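Local coordinates for protein aeromonas extracellular serine protease (Aeromonas sobria, PDB 3WQB) that cleaves peptide bonds after paired basic residues, one of them lysine, as a calcium-binding, secreted serine protease of the furin-like subtilase family, at residues A75-G80 / L159-D164; T117-I122 / G330-T335. The protein carries 1 engineered substitution. All blocks are in the same frame, centred on the assembly; numbering follows the deposited sequence.

Interaction 1 (A75-G80 / L159-D164); sequences AVVDDG and LYALGD
Val77, on strand 73-77 in the central parallel sheet of the subtilisin domain, packs against Ala161 and Leu162 on helix 155-164, one of the helices that flank this sheet. The side chains meet through apolar atoms alone. Both methyls of Val77 close on the CB of Ala161, CG2 from 3.9 Å and CG1 from 4.0 Å, so that the single methyl of the alanine faces the fork of the valine. The CB of Val77 points toward the helix, and with CG1 anti to the backbone N (chi1 -176°) and CG2 beside it, both methyls face Ala161. The end of Leu162 comes in across the valine at about a right angle, setting its CD2 3.9 Å from Val77 CG2. Tyr178 of the adjacent strand 173-179 touches both Val77 and Leu162.

The polar element lies just past the strand. Asp78, predicted to belong to the charge relay system, uses OD1 to bond both His115 and, on its anti side, the backbone N of Asp79 (2.7 Å). Back at the helix, the buried carbonyl O of Ala161 has no hydrogen-bond partner in the model and instead meets Val77 CG2 at 3.7 Å.

Interaction 2 (T117-I122 / G330-T335); sequences TSVSGI and GVMNGT
Ser118 is the first residue of 117-122 to meet the opposite segment, and it does so with carbon: its CB lies against Met332, 3.5 Å from CG and 3.6 Å from SD. Its hydroxyl is engaged elsewhere, since OG hydrogen-bonds the carbonyl O of Ala114, one turn back, as well as ND2 of Asn329. One residue further, Val119 receives the far end of the methionine. The terminal methyl CE of Met332 sits 3.5 Å from CG2 of Val119, the branch beside the valine's backbone N. Met332 gets there by a bent chain: CG leaves anti to the backbone N (chi1 -179°), the chain turns at chi2 (55°), and chi3 (-178°) keeps CE extended from CB, across the helix to Val119. In this subtilisin-fold (S8) domain, helix 115-124 begins with His115, predicted to be a charge relay residue, and helix 335-352 carries Ala336, the engineered replacement at the predicted third position of that relay. The methionine thus lies between the face of helix 115-124 and the start of helix 335-352, where it touches Ser337. The last residue to take part, Ile122, one turn on from Ser118, crosses Met332 at about a right angle and brings CD1 to 4.0 Å from its CG, while also packing on Pro340.

How the interactions relate
Of the four segments, 75-80 comes first along the chain from the N terminus, and 117-122 on helix 115-124 follows it. The chain then reaches helix 155-164, where interaction 1 closes a loop of 78 intervening residues, and only much later segment 330-335, where interaction 2 closes one of 207. The segments alternate, so the two loops cross. Strand 73-77 and the residue after it also touch helix 115-124: Val76 CG2 lies 3.5 Å from Ser120 OG, and Asp78 OD2 lies 3.7 Å from Val119 CG2. Together the contacts join helix 155-164, the central sheet, helix 115-124 and the segment leading into helix 335-352; Asp78, His115 and position 336, predicted for the charge relay, lie on or beside these elements.

Interaction 1 (A75-G80 / L159-D164)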
loop_
_atom_site.group_PDB
_atom_site.type_symbol
_atom_site.label_atom_id
_atom_site.label_comp_id
_atom_site.label_asym_id
_atom_site.label_seq_id
_atom_site.Cartn_x
_atom_site.Cartn_y
_atom_site.Cartn_z
ATOM N N ALA A 75 1.897 0.649 -15.597
ATOM C CA ALA A 75 3.234 0.219 -15.170
ATOM C C ALA A 75 3.122 -0.746 -13.999
ATOM O O ALA A 75 2.475 -0.439 -12.995
ATOM C CB ALA A 75 4.078 1.410 -14.761
ATOM N N VAL A 76 3.775 -1.896 -14.119
ATOM C CA VAL A 76 3.841 -2.865 -13.035
ATOM C C VAL A 76 5.230 -2.792 -12.424
ATOM O O VAL A 76 6.218 -3.246 -13.016
ATOM C CB VAL A 76 3.493 -4.279 -13.540
ATOM C CG1 VAL A 76 3.626 -5.297 -12.436
ATOM C CG2 VAL A 76 2.069 -4.289 -14.082
ATOM N N VAL A 77 5.302 -2.161 -11.258
ATOM C CA VAL A 77 6.558 -1.957 -10.544
ATOM C C VAL A 77 6.630 -3.081 -9.510
ATOM O O VAL A 77 5.942 -3.067 -8.498
ATOM C CB VAL A 77 6.611 -0.546 -9.912
ATOM C CG1 VAL A 77 7.961 -0.293 -9.244
ATOM C CG2 VAL A 77 6.329 0.523 -10.975
ATOM N N ASP A 78 7.429 -4.095 -9.802
ATOM C CA ASP A 78 7.312 -5.348 -9.063
ATOM C C ASP A 78 8.607 -6.163 -9.181
ATOM O O ASP A 78 9.675 -5.584 -9.331
ATOM C CB ASP A 78 6.074 -6.112 -9.565
ATOM C CG ASP A 78 5.429 -6.966 -8.499
ATOM O OD1 ASP A 78 6.011 -8.011 -8.142
ATOM O OD2 ASP A 78 4.319 -6.615 -8.035
ATOM N N ASP A 79 8.527 -7.492 -9.093
ATOM C CA ASP A 79 9.736 -8.318 -9.091
ATOM C C ASP A 79 10.224 -8.697 -10.488
ATOM O O ASP A 79 11.279 -9.312 -10.631
ATOM C CB ASP A 79 9.539 -9.565 -8.217
ATOM C CG ASP A 79 8.593 -10.590 -8.837
ATOM O OD1 ASP A 79 8.052 -10.354 -9.943
ATOM O OD2 ASP A 79 8.411 -11.666 -8.220
ATOM N N GLY A 80 9.475 -8.302 -11.512
ATOM C CA GLY A 80 9.726 -8.794 -12.859
ATOM C C GLY A 80 8.451 -8.906 -13.664
ATOM O O GLY A 80 7.351 -8.698 -13.146
ATOM N N LEU A 159 12.541 6.228 -9.278
ATOM C CA LEU A 159 12.210 7.337 -10.165
ATOM C C LEU A 159 11.926 6.852 -11.588
ATOM O O LEU A 159 10.922 7.239 -12.198
ATOM C CB LEU A 159 13.362 8.345 -10.175
ATOM C CG LEU A 159 13.551 9.155 -8.892
ATOM C CD1 LEU A 159 14.832 9.946 -8.989
ATOM C CD2 LEU A 159 12.356 10.079 -8.639
ATOM N N TYR A 160 12.800 5.986 -12.108
ATOM C CA TYR A 160 12.677 5.499 -13.468
ATOM C C TYR A 160 11.333 4.803 -13.705
ATOM O O TYR A 160 10.701 4.970 -14.759
ATOM C CB TYR A 160 13.845 4.567 -13.837
ATOM C CG TYR A 160 13.970 4.377 -15.333
ATOM C CD1 TYR A 160 13.203 3.420 -16.011
ATOM C CD2 TYR A 160 14.828 5.182 -16.081
ATOM C CE1 TYR A 160 13.289 3.272 -17.388
ATOM C CE2 TYR A 160 14.923 5.034 -17.443
ATOM C CZ TYR A 160 14.152 4.085 -18.099
ATOM O OH TYR A 160 14.239 3.947 -19.458
ATOM N N ALA A 161 10.908 4.018 -12.718
ATOM C CA ALA A 161 9.725 3.168 -12.831
ATOM C C ALA A 161 8.420 3.894 -12.539
ATOM O O ALA A 161 7.365 3.483 -13.027
ATOM C CB ALA A 161 9.858 1.992 -11.892
ATOM N N LEU A 162 8.486 4.943 -11.722
ATOM C CA LEU A 162 7.285 5.527 -11.144
ATOM C C LEU A 162 6.896 6.868 -11.780
ATOM O O LEU A 162 6.150 7.657 -11.197
ATOM C CB LEU A 162 7.423 5.622 -9.620
ATOM C CG LEU A 162 7.301 4.277 -8.886
ATOM C CD1 LEU A 162 7.870 4.369 -7.479
ATOM C CD2 LEU A 162 5.840 3.786 -8.867
ATOM N N GLY A 163 7.414 7.134 -12.977
ATOM C CA GLY A 163 6.935 8.252 -13.779
ATOM C C GLY A 163 7.925 9.341 -14.098
ATOM O O GLY A 163 7.574 10.274 -14.806
ATOM N N ASP A 164 9.151 9.236 -13.597
ATOM C CA ASP A 164 10.152 10.287 -13.810
ATOM C C ASP A 164 10.872 10.159 -15.153
ATOM O O ASP A 164 11.376 11.154 -15.677
ATOM C CB ASP A 164 11.169 10.305 -12.666
ATOM C CG ASP A 164 12.182 11.421 -12.804
ATOM O OD1 ASP A 164 11.789 12.591 -12.661
ATOM O OD2 ASP A 164 13.374 11.108 -13.016
#

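Interaction 2 (T117-I122 / G330-T335)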
loop_
_atom_site.group_PDB
_atom_site.type_symbol
_atom_site.label_atom_id
_atom_site.label_comp_id
_atom_site.label_asym_id
_atom_site.label_seq_id
_atom_site.Cartn_x
_atom_site.Cartn_y
_atom_site.Cartn_z
ATOM N N THR A 117 4.605 -11.084 -12.740
ATOM C CA THR A 117 3.938 -11.709 -13.869
ATOM C C THR A 117 2.502 -12.083 -13.495
ATOM O O THR A 117 1.569 -11.888 -14.281
ATOM C CB THR A 117 4.762 -12.908 -14.364
ATOM O OG1 THR A 117 6.048 -12.429 -14.779
ATOM C CG2 THR A 117 4.089 -13.628 -15.527
ATOM N N SER A 118 2.326 -12.584 -12.276
ATOM C CA SER A 118 0.985 -12.889 -11.768
ATOM C C SER A 118 0.121 -11.627 -11.636
ATOM O O SER A 118 -1.040 -11.616 -12.034
ATOM C CB SER A 118 1.079 -13.635 -10.435
ATOM O OG SER A 118 1.719 -14.895 -10.581
ATOM N N VAL A 119 0.702 -10.575 -11.067
ATOM C CA VAL A 119 0.063 -9.253 -10.999
ATOM C C VAL A 119 -0.383 -8.784 -12.385
ATOM O O VAL A 119 -1.535 -8.369 -12.577
ATOM C CB VAL A 119 1.040 -8.223 -10.355
ATOM C CG1 VAL A 119 0.588 -6.782 -10.569
ATOM C CG2 VAL A 119 1.196 -8.500 -8.871
ATOM N N SER A 120 0.537 -8.862 -13.351
ATOM C CA SER A 120 0.279 -8.382 -14.694
ATOM C C SER A 120 -0.904 -9.067 -15.364
ATOM O O SER A 120 -1.706 -8.407 -16.023
ATOM C CB SER A 120 1.536 -8.491 -15.562
ATOM O OG SER A 120 2.551 -7.656 -15.031
ATOM N N GLY A 121 -1.030 -10.377 -15.165
ATOM C CA GLY A 121 -2.129 -11.134 -15.749
ATOM C C GLY A 121 -3.489 -10.758 -15.191
ATOM O O GLY A 121 -4.480 -10.750 -15.919
ATOM N N ILE A 122 -3.549 -10.469 -13.891
ATOM C CA ILE A 122 -4.789 -10.005 -13.286
ATOM C C ILE A 122 -5.258 -8.737 -14.013
ATOM O O ILE A 122 -6.446 -8.584 -14.318
ATOM C CB ILE A 122 -4.617 -9.783 -11.776
ATOM C CG1 ILE A 122 -4.426 -11.132 -11.074
ATOM C CG2 ILE A 122 -5.801 -8.999 -11.191
ATOM C CD1 ILE A 122 -3.885 -11.003 -9.664
ATOM N N GLY A 330 -2.853 -20.782 -9.758
ATOM C CA GLY A 330 -4.095 -20.517 -9.029
ATOM C C GLY A 330 -3.859 -20.069 -7.602
ATOM O O GLY A 330 -4.775 -20.106 -6.769
ATOM N N VAL A 331 -2.629 -19.662 -7.300
ATOM C CA VAL A 331 -2.243 -19.355 -5.920
ATOM C C VAL A 331 -1.873 -17.892 -5.685
ATOM O O VAL A 331 -1.580 -17.506 -4.555
ATOM C CB VAL A 331 -1.092 -20.266 -5.427
ATOM C CG1 VAL A 331 -1.519 -21.728 -5.442
ATOM C CG2 VAL A 331 0.176 -20.037 -6.253
ATOM N N MET A 332 -1.887 -17.075 -6.737
ATOM C CA MET A 332 -1.610 -15.656 -6.546
ATOM C C MET A 332 -2.650 -15.054 -5.610
ATOM O O MET A 332 -3.824 -15.373 -5.702
ATOM C CB MET A 332 -1.573 -14.930 -7.889
ATOM C CG MET A 332 -1.266 -13.450 -7.809
ATOM S SD MET A 332 0.267 -13.105 -6.930
ATOM C CE MET A 332 0.262 -11.322 -6.995
ATOM N N ASN A 333 -2.214 -14.193 -4.698
ATOM C CA ASN A 333 -3.100 -13.698 -3.653
ATOM C C ASN A 333 -2.583 -12.378 -3.084
ATOM O O ASN A 333 -1.749 -11.709 -3.692
ATOM C CB ASN A 333 -3.239 -14.751 -2.547
ATOM C CG ASN A 333 -1.956 -14.948 -1.772
ATOM O OD1 ASN A 333 -0.907 -14.425 -2.152
ATOM N ND2 ASN A 333 -2.031 -15.690 -0.667
ATOM N N GLY A 334 -3.098 -11.997 -1.923
ATOM C CA GLY A 334 -2.561 -10.876 -1.179
ATOM C C GLY A 334 -3.161 -9.537 -1.541
ATOM O O GLY A 334 -3.950 -9.407 -2.488
ATOM N N THR A 335 -2.786 -8.531 -0.765
ATOM C CA THR A 335 -3.061 -7.176 -1.202
ATOM C C THR A 335 -2.310 -6.906 -2.507
ATOM O O THR A 335 -2.680 -5.993 -3.250
ATOM C CB THR A 335 -2.807 -6.126 -0.107
ATOM O OG1 THR A 335 -1.472 -6.248 0.402
ATOM C CG2 THR A 335 -3.823 -6.266 1.013
#